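Local coordinates for protein putative rubredoxin reductase (Rhodopseudomonas palustris, PDB 3FG2) that probably passes electrons from NADH through its bound FAD to a ferredoxin that serves the cytochrome P450 CYP199A2, at residues 48-53 and 130-135; 276-281 and 285-290; 300-305 and 312-317. All coordinates share one frame; numbering follows the deposited sequence.

Contact 1: 48-53 and 130-135; sequences AYLKSG and DESEVL
The phenol OH of Tyr49 donates a very short hydrogen bond, 2.5 Å, to OE2 of Glu133, joining the irregular turn 48-53 to helix 129-138. The two side chains meet at about a right angle, with the ring and carboxylate planes 62° apart, so the acid meets the hydroxyl end of the ring without stacking on it. Glu133 gets there by a bent chain: CG lies opposite the backbone N, and a kink at chi2 (56°) carries the carboxylate over to the phenol. Its other oxygen, OE1, is engaged by Arg136 in a salt bridge and by Gln137, both farther along the same helix.

The preceding residue, Ser132, points at the loop. Its OG sits at the edge of the Tyr49 ring, near the ring plane and 3.2 Å from CD2, while CD1 of Leu50 packs 3.0 Å from the same oxygen. These are packing contacts; the hydrogen-bond partner of OG is the carbonyl of Leu45. The Leu50 side chain also packs on Phe157 and Thr160 of helix 152-163. The turn itself is tied by Tyr49 O, which accepts from both Ser52 N and Ser52 OG, the latter at 2.8 Å on a carbonyl lone pair. Within the pyridine nucleotide-disulphide oxidoreductase fold, the contact thus joins a loop near the FAD-binding Lys47 to a helix whose Ser132 side chain is about 7 Å from the FAD.

With Arg136 on its second oxygen, Glu133 is likely to remain a carboxylate, a strong acceptor consistent with so short a bond from the largely buried phenol.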
ATOM      1  N   ALA A  48      -4.125   7.902 -11.964  1.00 26.02           N
ATOM      2  CA  ALA A  48      -4.224   8.067 -13.413  1.00 26.19           C
ATOM      3  C   ALA A  48      -5.116   7.054 -14.115  1.00 26.89           C
ATOM      4  O   ALA A  48      -5.949   7.434 -14.935  1.00 26.55           O
ATOM      5  CB  ALA A  48      -2.835   8.036 -14.039  1.00 26.83           C
ATOM      6  N   TYR A  49      -4.956   5.772 -13.803  1.00 26.38           N
ATOM      7  CA  TYR A  49      -5.761   4.759 -14.472  1.00 28.03           C
ATOM      8  C   TYR A  49      -7.260   5.075 -14.508  1.00 29.26           C
ATOM      9  O   TYR A  49      -7.903   4.947 -15.550  1.00 29.39           O
ATOM     10  CB  TYR A  49      -5.548   3.386 -13.846  1.00 27.57           C
ATOM     11  CG  TYR A  49      -6.151   2.301 -14.699  1.00 27.96           C
ATOM     12  CD1 TYR A  49      -5.606   1.989 -15.942  1.00 28.12           C
ATOM     13  CD2 TYR A  49      -7.321   1.647 -14.307  1.00 28.39           C
ATOM     14  CE1 TYR A  49      -6.214   1.057 -16.784  1.00 28.75           C
ATOM     15  CE2 TYR A  49      -7.935   0.716 -15.135  1.00 28.26           C
ATOM     16  CZ  TYR A  49      -7.380   0.426 -16.374  1.00 29.63           C
ATOM     17  OH  TYR A  49      -7.996  -0.482 -17.202  1.00 27.64           O
ATOM     18  N   LEU A  50      -7.817   5.489 -13.377  1.00 30.12           N
ATOM     19  CA  LEU A  50      -9.233   5.830 -13.305  1.00 29.88           C
ATOM     20  C   LEU A  50      -9.600   6.927 -14.300  1.00 31.18           C
ATOM     21  O   LEU A  50     -10.777   7.168 -14.565  1.00 33.00           O
ATOM     22  CB  LEU A  50      -9.587   6.288 -11.888  1.00 29.21           C
ATOM     23  CG  LEU A  50     -10.126   5.255 -10.893  1.00 29.03           C
ATOM     24  CD1 LEU A  50      -9.613   3.862 -11.211  1.00 30.92           C
ATOM     25  CD2 LEU A  50      -9.726   5.678  -9.494  1.00 28.16           C
ATOM     26  N   LYS A  51      -8.591   7.587 -14.855  1.00 32.17           N
ATOM     27  CA  LYS A  51      -8.823   8.666 -15.812  1.00 34.02           C
ATOM     28  C   LYS A  51      -8.401   8.281 -17.230  1.00 34.31           C
ATOM     29  O   LYS A  51      -8.595   9.047 -18.167  1.00 36.40           O
ATOM     30  CB  LYS A  51      -8.035   9.912 -15.398  1.00 33.20           C
ATOM     31  CG  LYS A  51      -8.110  10.261 -13.926  1.00 31.82           C
ATOM     32  CD  LYS A  51      -7.133  11.377 -13.614  1.00 31.30           C
ATOM     33  CE  LYS A  51      -7.168  11.779 -12.157  1.00 28.44           C
ATOM     34  NZ  LYS A  51      -6.063  12.735 -11.877  1.00 29.40           N
ATOM     35  N   SER A  52      -7.812   7.101 -17.384  1.00 35.63           N
ATOM     36  CA  SER A  52      -7.352   6.657 -18.694  1.00 36.35           C
ATOM     37  C   SER A  52      -8.481   6.051 -19.502  1.00 37.35           C
ATOM     38  O   SER A  52      -9.644   6.115 -19.110  1.00 37.11           O
ATOM     39  CB  SER A  52      -6.236   5.620 -18.543  1.00 35.98           C
ATOM     40  OG  SER A  52      -6.733   4.404 -18.006  1.00 36.10           O
ATOM     41  N   GLY A  53      -8.123   5.470 -20.641  1.00 39.38           N
ATOM     42  CA  GLY A  53      -9.108   4.839 -21.494  1.00 42.64           C
ATOM     43  C   GLY A  53      -9.198   3.365 -21.155  1.00 45.33           C
ATOM     44  O   GLY A  53      -9.898   2.605 -21.825  1.00 46.36           O
ATOM     45  N   ASP A 130      -8.520  -5.396 -12.019  1.00 25.77           N
ATOM     46  CA  ASP A 130      -9.913  -5.710 -12.343  1.00 28.60           C
ATOM     47  C   ASP A 130     -10.891  -4.762 -11.648  1.00 28.25           C
ATOM     48  O   ASP A 130     -11.772  -4.178 -12.286  1.00 28.95           O
ATOM     49  CB  ASP A 130     -10.249  -7.155 -11.948  1.00 29.28           C
ATOM     50  CG  ASP A 130      -9.672  -8.169 -12.912  1.00 30.05           C
ATOM     51  OD1 ASP A 130      -9.827  -9.382 -12.670  1.00 32.17           O
ATOM     52  OD2 ASP A 130      -9.068  -7.750 -13.916  1.00 31.95           O
ATOM     53  N   GLU A 131     -10.731  -4.614 -10.338  1.00 27.12           N
ATOM     54  CA  GLU A 131     -11.604  -3.745  -9.564  1.00 26.08           C
ATOM     55  C   GLU A 131     -11.504  -2.302 -10.015  1.00 26.05           C
ATOM     56  O   GLU A 131     -12.499  -1.577 -10.024  1.00 27.91           O
ATOM     57  CB  GLU A 131     -11.261  -3.861  -8.082  1.00 27.03           C
ATOM     58  CG  GLU A 131     -11.672  -5.199  -7.497  1.00 26.93           C
ATOM     59  CD  GLU A 131     -11.074  -5.444  -6.134  1.00 29.83           C
ATOM     60  OE1 GLU A 131     -11.404  -6.486  -5.528  1.00 30.64           O
ATOM     61  OE2 GLU A 131     -10.269  -4.603  -5.672  1.00 26.87           O
ATOM     62  N   SER A 132     -10.308  -1.877 -10.400  1.00 24.40           N
ATOM     63  CA  SER A 132     -10.136  -0.511 -10.853  1.00 23.72           C
ATOM     64  C   SER A 132     -10.857  -0.315 -12.192  1.00 25.52           C
ATOM     65  O   SER A 132     -11.500   0.709 -12.419  1.00 26.04           O
ATOM     66  CB  SER A 132      -8.646  -0.196 -11.001  1.00 23.96           C
ATOM     67  OG  SER A 132      -8.444   1.158 -11.369  1.00 21.59           O
ATOM     68  N   GLU A 133     -10.758  -1.307 -13.072  1.00 26.00           N
ATOM     69  CA  GLU A 133     -11.397  -1.223 -14.382  1.00 27.48           C
ATOM     70  C   GLU A 133     -12.924  -1.177 -14.312  1.00 28.41           C
ATOM     71  O   GLU A 133     -13.555  -0.434 -15.071  1.00 28.08           O
ATOM     72  CB  GLU A 133     -10.957  -2.391 -15.271  1.00 27.12           C
ATOM     73  CG  GLU A 133     -11.591  -2.376 -16.652  1.00 26.06           C
ATOM     74  CD  GLU A 133     -11.346  -1.080 -17.400  1.00 26.07           C
ATOM     75  OE1 GLU A 133     -12.034  -0.848 -18.412  1.00 28.22           O
ATOM     76  OE2 GLU A 133     -10.472  -0.289 -16.987  1.00 25.58           O
ATOM     77  N   VAL A 134     -13.523  -1.960 -13.417  1.00 29.48           N
ATOM     78  CA  VAL A 134     -14.981  -1.949 -13.301  1.00 31.57           C
ATOM     79  C   VAL A 134     -15.448  -0.595 -12.771  1.00 30.91           C
ATOM     80  O   VAL A 134     -16.446  -0.041 -13.228  1.00 33.25           O
ATOM     81  CB  VAL A 134     -15.503  -3.058 -12.356  1.00 32.18           C
ATOM     82  CG1 VAL A 134     -14.851  -4.387 -12.696  1.00 35.10           C
ATOM     83  CG2 VAL A 134     -15.242  -2.687 -10.919  1.00 36.20           C
ATOM     84  N   LEU A 135     -14.710  -0.057 -11.809  1.00 31.48           N
ATOM     85  CA  LEU A 135     -15.055   1.229 -11.226  1.00 31.61           C
ATOM     86  C   LEU A 135     -14.944   2.315 -12.297  1.00 30.71           C
ATOM     87  O   LEU A 135     -15.779   3.216 -12.373  1.00 29.95           O
ATOM     88  CB  LEU A 135     -14.122   1.520 -10.049  1.00 30.60           C
ATOM     89  CG  LEU A 135     -14.485   2.679  -9.118  1.00 31.99           C
ATOM     90  CD1 LEU A 135     -15.970   2.634  -8.748  1.00 30.37           C
ATOM     91  CD2 LEU A 135     -13.619   2.579  -7.871  1.00 32.88           C
TER

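Contact 2: 276-281 and 285-290; sequences CALFES and GETMRV
A beta hairpin closed by a G1 beta bulge brings 276-281 against 285-290. At the bulge, Ser281 O faces both Gly285 N, at 2.7 Å, and the more distant Glu286 N, each bond weak; the positive phi of Gly285 suits a glycine. Ser281 N returns a sounder bond to Glu286 O. Farther along, Phe279 and Met288 form an antiparallel hydrogen-bonded pair, in which Met288 N meets Phe279 O at 2.9 Å and the reverse bond is weak.

On the face carrying these two residues, their side chains run side by side in the same direction. With chi1 at 68°, CG of Phe279 falls between its own N and carbonyl carbon, and the ring swings across the partner strand, CZ reaching Met288 CG at 3.7 Å. The sulfur completes a Met-aromatic contact, SD lying 5.2 Å from the ring centroid and 46° off its normal. CG2 of Val290 touches the ring edge. Replacing Phe279 with an alanine would probably open a gap beside Met288 and Val290 and leave Met288 without its aromatic partner.

On the opposite face Glu280 pairs with Thr287, and the neighbouring Leu278 presses CD2 tightly on Thr287 CB, 3.5 Å away. Beyond the regular pairs a water accepts from Val290 N, 2.8 Å away, and lies near Ala277 O. Arg289 turns its guanidinium to Glu291 and to the carbonyl of Asp275, an FAD-binding residue. Strand 257-259 runs parallel to 277-281 on its other side, completing the small three-stranded mixed sheet of which this antiparallel hairpin forms two strands.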
ATOM      1  N   CYS A 276       2.642  -8.674   3.037  1.00 23.25           N
ATOM      2  CA  CYS A 276       2.321  -9.852   3.841  1.00 24.65           C
ATOM      3  C   CYS A 276       3.276 -10.127   4.989  1.00 26.36           C
ATOM      4  O   CYS A 276       2.972 -10.937   5.870  1.00 27.34           O
ATOM      5  CB  CYS A 276       2.252 -11.102   2.952  1.00 25.43           C
ATOM      6  SG  CYS A 276       3.868 -11.851   2.523  1.00 24.61           S
ATOM      7  N   ALA A 277       4.416  -9.443   4.998  1.00 27.64           N
ATOM      8  CA  ALA A 277       5.427  -9.676   6.025  1.00 29.24           C
ATOM      9  C   ALA A 277       5.426  -8.790   7.276  1.00 29.70           C
ATOM     10  O   ALA A 277       5.350  -7.562   7.190  1.00 29.82           O
ATOM     11  CB  ALA A 277       6.814  -9.646   5.377  1.00 28.62           C
ATOM     12  N   LEU A 278       5.526  -9.444   8.435  1.00 29.21           N
ATOM     13  CA  LEU A 278       5.578  -8.783   9.741  1.00 29.74           C
ATOM     14  C   LEU A 278       7.024  -9.022  10.198  1.00 30.05           C
ATOM     15  O   LEU A 278       7.320  -9.978  10.921  1.00 29.62           O
ATOM     16  CB  LEU A 278       4.605  -9.456  10.716  1.00 29.18           C
ATOM     17  CG  LEU A 278       4.114  -8.659  11.929  1.00 32.24           C
ATOM     18  CD1 LEU A 278       3.377  -9.607  12.873  1.00 30.71           C
ATOM     19  CD2 LEU A 278       5.279  -7.983  12.651  1.00 31.89           C
ATOM     20  N   PHE A 279       7.916  -8.139   9.764  1.00 28.54           N
ATOM     21  CA  PHE A 279       9.337  -8.261  10.048  1.00 27.19           C
ATOM     22  C   PHE A 279       9.884  -7.575  11.292  1.00 28.72           C
ATOM     23  O   PHE A 279       9.282  -6.659  11.853  1.00 27.93           O
ATOM     24  CB  PHE A 279      10.122  -7.754   8.842  1.00 25.72           C
ATOM     25  CG  PHE A 279       9.986  -6.278   8.618  1.00 23.12           C
ATOM     26  CD1 PHE A 279      10.990  -5.404   9.025  1.00 21.55           C
ATOM     27  CD2 PHE A 279       8.839  -5.755   8.020  1.00 21.95           C
ATOM     28  CE1 PHE A 279      10.855  -4.020   8.838  1.00 22.43           C
ATOM     29  CE2 PHE A 279       8.690  -4.384   7.828  1.00 20.00           C
ATOM     30  CZ  PHE A 279       9.699  -3.510   8.234  1.00 19.98           C
ATOM     31  N   GLU A 280      11.062  -8.032  11.694  1.00 29.88           N
ATOM     32  CA  GLU A 280      11.762  -7.489  12.841  1.00 31.89           C
ATOM     33  C   GLU A 280      12.606  -6.333  12.309  1.00 30.66           C
ATOM     34  O   GLU A 280      13.407  -6.527  11.401  1.00 30.45           O
ATOM     35  CB  GLU A 280      12.656  -8.573  13.445  1.00 35.57           C
ATOM     36  CG  GLU A 280      13.476  -8.116  14.641  1.00 43.91           C
ATOM     37  CD  GLU A 280      14.402  -9.201  15.173  1.00 47.74           C
ATOM     38  OE1 GLU A 280      15.195  -8.895  16.092  1.00 50.33           O
ATOM     39  OE2 GLU A 280      14.340 -10.353  14.678  1.00 49.64           O
ATOM     40  N   SER A 281      12.417  -5.139  12.864  1.00 30.10           N
ATOM     41  CA  SER A 281      13.161  -3.952  12.431  1.00 30.66           C
ATOM     42  C   SER A 281      14.285  -3.518  13.382  1.00 30.66           C
ATOM     43  O   SER A 281      14.022  -2.969  14.458  1.00 29.37           O
ATOM     44  CB  SER A 281      12.193  -2.777  12.238  1.00 31.04           C
ATOM     45  OG  SER A 281      12.890  -1.568  11.976  1.00 30.65           O
ATOM     46  N   GLY A 285      13.606  -1.091  16.312  1.00 26.60           N
ATOM     47  CA  GLY A 285      13.490  -1.954  17.474  1.00 27.46           C
ATOM     48  C   GLY A 285      12.102  -2.500  17.763  1.00 26.42           C
ATOM     49  O   GLY A 285      11.643  -2.484  18.902  1.00 26.83           O
ATOM     50  N   GLU A 286      11.429  -2.976  16.725  1.00 25.97           N
ATOM     51  CA  GLU A 286      10.099  -3.548  16.863  1.00 26.01           C
ATOM     52  C   GLU A 286       9.712  -4.283  15.590  1.00 24.60           C
ATOM     53  O   GLU A 286      10.322  -4.089  14.540  1.00 22.80           O
ATOM     54  CB  GLU A 286       9.062  -2.461  17.197  1.00 26.83           C
ATOM     55  CG  GLU A 286       9.207  -1.165  16.423  1.00 29.23           C
ATOM     56  CD  GLU A 286       8.184  -0.114  16.843  1.00 31.46           C
ATOM     57  OE1 GLU A 286       7.880  -0.027  18.056  1.00 33.60           O
ATOM     58  OE2 GLU A 286       7.696   0.637  15.967  1.00 28.62           O
ATOM     59  N   THR A 287       8.714  -5.152  15.706  1.00 23.65           N
ATOM     60  CA  THR A 287       8.224  -5.920  14.575  1.00 23.90           C
ATOM     61  C   THR A 287       7.070  -5.137  13.971  1.00 23.28           C
ATOM     62  O   THR A 287       6.197  -4.664  14.697  1.00 25.76           O
ATOM     63  CB  THR A 287       7.714  -7.285  15.038  1.00 24.75           C
ATOM     64  OG1 THR A 287       6.647  -7.092  15.974  1.00 25.21           O
ATOM     65  CG2 THR A 287       8.832  -8.059  15.719  1.00 23.39           C
ATOM     66  N   MET A 288       7.061  -4.994  12.650  1.00 22.73           N
ATOM     67  CA  MET A 288       6.004  -4.238  11.983  1.00 22.79           C
ATOM     68  C   MET A 288       5.721  -4.743  10.579  1.00 22.29           C
ATOM     69  O   MET A 288       6.475  -5.542  10.028  1.00 22.78           O
ATOM     70  CB  MET A 288       6.392  -2.758  11.905  1.00 24.83           C
ATOM     71  CG  MET A 288       7.670  -2.499  11.101  1.00 25.18           C
ATOM     72  SD  MET A 288       8.446  -0.887  11.433  1.00 27.77           S
ATOM     73  CE  MET A 288       8.536  -0.228   9.816  1.00 28.86           C
ATOM     74  N   ARG A 289       4.612  -4.279  10.017  1.00 20.53           N
ATOM     75  CA  ARG A 289       4.216  -4.630   8.660  1.00 19.80           C
ATOM     76  C   ARG A 289       4.059  -3.286   7.961  1.00 19.32           C
ATOM     77  O   ARG A 289       3.408  -2.398   8.489  1.00 20.33           O
ATOM     78  CB  ARG A 289       2.876  -5.380   8.651  1.00 16.14           C
ATOM     79  CG  ARG A 289       2.495  -5.940   7.278  1.00 18.58           C
ATOM     80  CD  ARG A 289       1.151  -6.649   7.304  1.00 17.59           C
ATOM     81  NE  ARG A 289       0.039  -5.709   7.441  1.00 20.31           N
ATOM     82  CZ  ARG A 289      -0.509  -5.044   6.426  1.00 20.23           C
ATOM     83  NH1 ARG A 289      -0.050  -5.219   5.189  1.00 17.44           N
ATOM     84  NH2 ARG A 289      -1.508  -4.197   6.647  1.00 15.19           N
ATOM     85  N   VAL A 290       4.658  -3.121   6.792  1.00 20.21           N
ATOM     86  CA  VAL A 290       4.538  -1.852   6.093  1.00 21.73           C
ATOM     87  C   VAL A 290       3.940  -2.027   4.710  1.00 23.77           C
ATOM     88  O   VAL A 290       4.349  -2.914   3.963  1.00 24.60           O
ATOM     89  CB  VAL A 290       5.908  -1.159   5.969  1.00 20.50           C
ATOM     90  CG1 VAL A 290       5.779   0.120   5.157  1.00 16.01           C
ATOM     91  CG2 VAL A 290       6.449  -0.849   7.358  1.00 20.29           C
TER
HETATM   92  O   HOH W   1       6.135  -5.240   5.606  1.00 41.76           O

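Contact 3: 300-305 and 312-317; sequences ARCVAA and KPYDGY
Lys312 opens the contact with its backbone: its carbonyl O lies 3.6 Å from SG of Cys302, on the helix 293-306, while its aliphatic chain leads off from the helix. Past Pro313 the chain reaches Tyr314, the main partner of the cysteine. Here the thiol lies alongside the backbone, with SG 3.8 Å from Tyr314 CA and 3.9 Å from Tyr314 CB. The methylene of Cys302 comes instead to the ring, CB meeting CD1 at 3.9 Å at the edge and near the ring plane. Cys302 holds SG opposite its backbone N (chi1 -180°), which sends the sulfur out from the helix between the Lys312 carbonyl and the root of the tyrosine. No hydrogen bond crosses this interface; it is van der Waals packing of one helix residue against an extended loop.

That helix belongs to the FAD-binding part of the pyridine nucleotide-disulphide oxidoreductase fold, and its first residue, Val293, binds FAD. The loop runs from it toward strand 319-324, the first strand of the antiparallel C-terminal sheet, so the contact folds the start of this connection back onto the helix it has just left. The Tyr314 ring continues along the helix to Asp298 and Gln299, and its OH makes weak hydrogen bonds with Asn295 and Gln294.

Asp315 turns away from the helix and forms a salt bridge through OD2 with Arg283, in the hairpin turn. Gly316 then brings the chain over the tyrosine, its N 3.4 Å above the ring plane and offset toward the rim. A beta carbon on Gly316 would come to 2.5 Å from Tyr314 OH, a clash that glycine avoids. Tyr317 carries the loop onward, packing against Arg283 and Leu381.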
ATOM      1  N   ALA A 300      12.484  -6.838  -1.177  1.00 26.36           N
ATOM      2  CA  ALA A 300      12.811  -7.771  -2.247  1.00 27.34           C
ATOM      3  C   ALA A 300      14.323  -7.754  -2.484  1.00 29.31           C
ATOM      4  O   ALA A 300      14.953  -8.805  -2.612  1.00 30.15           O
ATOM      5  CB  ALA A 300      12.078  -7.391  -3.519  1.00 25.72           C
ATOM      6  N   ARG A 301      14.904  -6.558  -2.536  1.00 30.17           N
ATOM      7  CA  ARG A 301      16.342  -6.422  -2.744  1.00 30.80           C
ATOM      8  C   ARG A 301      17.113  -7.133  -1.627  1.00 31.53           C
ATOM      9  O   ARG A 301      18.092  -7.840  -1.886  1.00 31.86           O
ATOM     10  CB  ARG A 301      16.732  -4.940  -2.786  1.00 31.58           C
ATOM     11  CG  ARG A 301      16.398  -4.232  -4.099  1.00 33.92           C
ATOM     12  CD  ARG A 301      16.682  -2.733  -4.002  1.00 36.59           C
ATOM     13  NE  ARG A 301      16.864  -2.103  -5.309  1.00 39.46           N
ATOM     14  CZ  ARG A 301      15.926  -2.010  -6.245  1.00 41.07           C
ATOM     15  NH1 ARG A 301      14.717  -2.504  -6.028  1.00 42.27           N
ATOM     16  NH2 ARG A 301      16.199  -1.430  -7.407  1.00 41.93           N
ATOM     17  N   CYS A 302      16.663  -6.943  -0.389  1.00 29.36           N
ATOM     18  CA  CYS A 302      17.300  -7.558   0.764  1.00 29.93           C
ATOM     19  C   CYS A 302      17.368  -9.083   0.665  1.00 31.78           C
ATOM     20  O   CYS A 302      18.393  -9.694   0.997  1.00 30.72           O
ATOM     21  CB  CYS A 302      16.555  -7.172   2.035  1.00 29.02           C
ATOM     22  SG  CYS A 302      17.274  -7.883   3.517  1.00 29.51           S
ATOM     23  N   VAL A 303      16.266  -9.692   0.229  1.00 32.91           N
ATOM     24  CA  VAL A 303      16.196 -11.140   0.074  1.00 33.71           C
ATOM     25  C   VAL A 303      17.062 -11.593  -1.097  1.00 34.00           C
ATOM     26  O   VAL A 303      17.813 -12.562  -0.979  1.00 34.77           O
ATOM     27  CB  VAL A 303      14.744 -11.605  -0.159  1.00 33.75           C
ATOM     28  CG1 VAL A 303      14.717 -13.059  -0.634  1.00 33.78           C
ATOM     29  CG2 VAL A 303      13.961 -11.469   1.130  1.00 35.07           C
ATOM     30  N   ALA A 304      16.954 -10.894  -2.223  1.00 33.23           N
ATOM     31  CA  ALA A 304      17.741 -11.233  -3.400  1.00 33.90           C
ATOM     32  C   ALA A 304      19.222 -11.188  -3.044  1.00 36.22           C
ATOM     33  O   ALA A 304      20.001 -12.038  -3.475  1.00 37.69           O
ATOM     34  CB  ALA A 304      17.449 -10.261  -4.522  1.00 33.14           C
ATOM     35  N   ALA A 305      19.603 -10.196  -2.247  1.00 36.41           N
ATOM     36  CA  ALA A 305      20.991 -10.041  -1.842  1.00 37.11           C
ATOM     37  C   ALA A 305      21.426 -11.199  -0.958  1.00 38.24           C
ATOM     38  O   ALA A 305      22.564 -11.668  -1.042  1.00 38.98           O
ATOM     39  CB  ALA A 305      21.175  -8.723  -1.106  1.00 36.02           C
ATOM     40  N   LYS A 312      22.147  -9.575   5.089  1.00 37.67           N
ATOM     41  CA  LYS A 312      22.189  -8.414   5.974  1.00 38.12           C
ATOM     42  C   LYS A 312      20.823  -8.100   6.556  1.00 36.38           C
ATOM     43  O   LYS A 312      19.800  -8.464   5.989  1.00 36.42           O
ATOM     44  CB  LYS A 312      22.681  -7.179   5.217  1.00 40.06           C
ATOM     45  CG  LYS A 312      24.169  -7.131   4.968  1.00 44.32           C
ATOM     46  CD  LYS A 312      24.526  -5.842   4.256  1.00 48.23           C
ATOM     47  CE  LYS A 312      26.007  -5.559   4.340  1.00 50.73           C
ATOM     48  NZ  LYS A 312      26.466  -5.449   5.754  1.00 52.82           N
ATOM     49  N   PRO A 313      20.792  -7.423   7.709  1.00 35.04           N
ATOM     50  CA  PRO A 313      19.518  -7.069   8.337  1.00 34.28           C
ATOM     51  C   PRO A 313      18.769  -6.106   7.426  1.00 33.80           C
ATOM     52  O   PRO A 313      19.368  -5.183   6.873  1.00 35.32           O
ATOM     53  CB  PRO A 313      19.946  -6.393   9.634  1.00 34.54           C
ATOM     54  CG  PRO A 313      21.239  -7.067   9.958  1.00 34.91           C
ATOM     55  CD  PRO A 313      21.920  -7.128   8.609  1.00 35.45           C
ATOM     56  N   TYR A 314      17.471  -6.327   7.257  1.00 32.07           N
ATOM     57  CA  TYR A 314      16.661  -5.451   6.420  1.00 29.72           C
ATOM     58  C   TYR A 314      16.625  -4.052   7.037  1.00 28.62           C
ATOM     59  O   TYR A 314      16.378  -3.908   8.236  1.00 27.01           O
ATOM     60  CB  TYR A 314      15.231  -5.985   6.308  1.00 27.83           C
ATOM     61  CG  TYR A 314      14.328  -5.023   5.599  1.00 25.46           C
ATOM     62  CD1 TYR A 314      14.522  -4.740   4.248  1.00 24.37           C
ATOM     63  CD2 TYR A 314      13.331  -4.330   6.287  1.00 23.91           C
ATOM     64  CE1 TYR A 314      13.754  -3.783   3.591  1.00 23.48           C
ATOM     65  CE2 TYR A 314      12.547  -3.361   5.635  1.00 23.90           C
ATOM     66  CZ  TYR A 314      12.771  -3.097   4.284  1.00 23.35           C
ATOM     67  OH  TYR A 314      12.026  -2.160   3.613  1.00 21.55           O
ATOM     68  N   ASP A 315      16.876  -3.025   6.228  1.00 28.87           N
ATOM     69  CA  ASP A 315      16.853  -1.654   6.735  1.00 29.08           C
ATOM     70  C   ASP A 315      16.377  -0.637   5.696  1.00 28.20           C
ATOM     71  O   ASP A 315      16.847   0.505   5.676  1.00 27.79           O
ATOM     72  CB  ASP A 315      18.240  -1.244   7.252  1.00 31.77           C
ATOM     73  CG  ASP A 315      18.205   0.049   8.081  1.00 35.84           C
ATOM     74  OD1 ASP A 315      19.281   0.634   8.313  1.00 37.58           O
ATOM     75  OD2 ASP A 315      17.111   0.484   8.510  1.00 37.78           O
ATOM     76  N   GLY A 316      15.451  -1.047   4.835  1.00 26.81           N
ATOM     77  CA  GLY A 316      14.944  -0.125   3.838  1.00 26.58           C
ATOM     78  C   GLY A 316      14.244   1.002   4.572  1.00 26.77           C
ATOM     79  O   GLY A 316      13.265   0.755   5.275  1.00 27.65           O
ATOM     80  N   TYR A 317      14.731   2.233   4.442  1.00 26.65           N
ATOM     81  CA  TYR A 317      14.084   3.332   5.142  1.00 26.56           C
ATOM     82  C   TYR A 317      12.714   3.620   4.536  1.00 26.24           C
ATOM     83  O   TYR A 317      12.591   3.879   3.337  1.00 27.30           O
ATOM     84  CB  TYR A 317      14.919   4.604   5.113  1.00 25.33           C
ATOM     85  CG  TYR A 317      14.551   5.492   6.270  1.00 23.88           C
ATOM     86  CD1 TYR A 317      15.126   5.295   7.529  1.00 23.65           C
ATOM     87  CD2 TYR A 317      13.556   6.459   6.144  1.00 21.25           C
ATOM     88  CE1 TYR A 317      14.712   6.040   8.638  1.00 22.56           C
ATOM     89  CE2 TYR A 317      13.134   7.206   7.246  1.00 21.62           C
ATOM     90  CZ  TYR A 317      13.719   6.992   8.489  1.00 21.31           C
ATOM     91  OH  TYR A 317      13.331   7.740   9.574  1.00 20.62           O
TER

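Contacts 2 and 3 are neighbours, their centres about 13 Å apart, and they touch directly: the rings of Phe279 and Tyr314 meet edge-to-face, with Phe279 CE1 and Tyr314 CD2 3.6 Å apart. Helix 293-306 follows the hairpin in the chain and packs against both rings. Contact 1 has its centre about 32 Å from that of contact 2 and 33 Å from that of contact 3, touching neither. The FAD is nearer to contacts 1 and 2, where the side chains of Ser132 and Val290 are each about 7 Å from it, than to contact 3, where that of Tyr314 is about 10 Å away. Contacts 1 and 2 therefore both lie close to the cofactor, on opposite sides of the chain's centre.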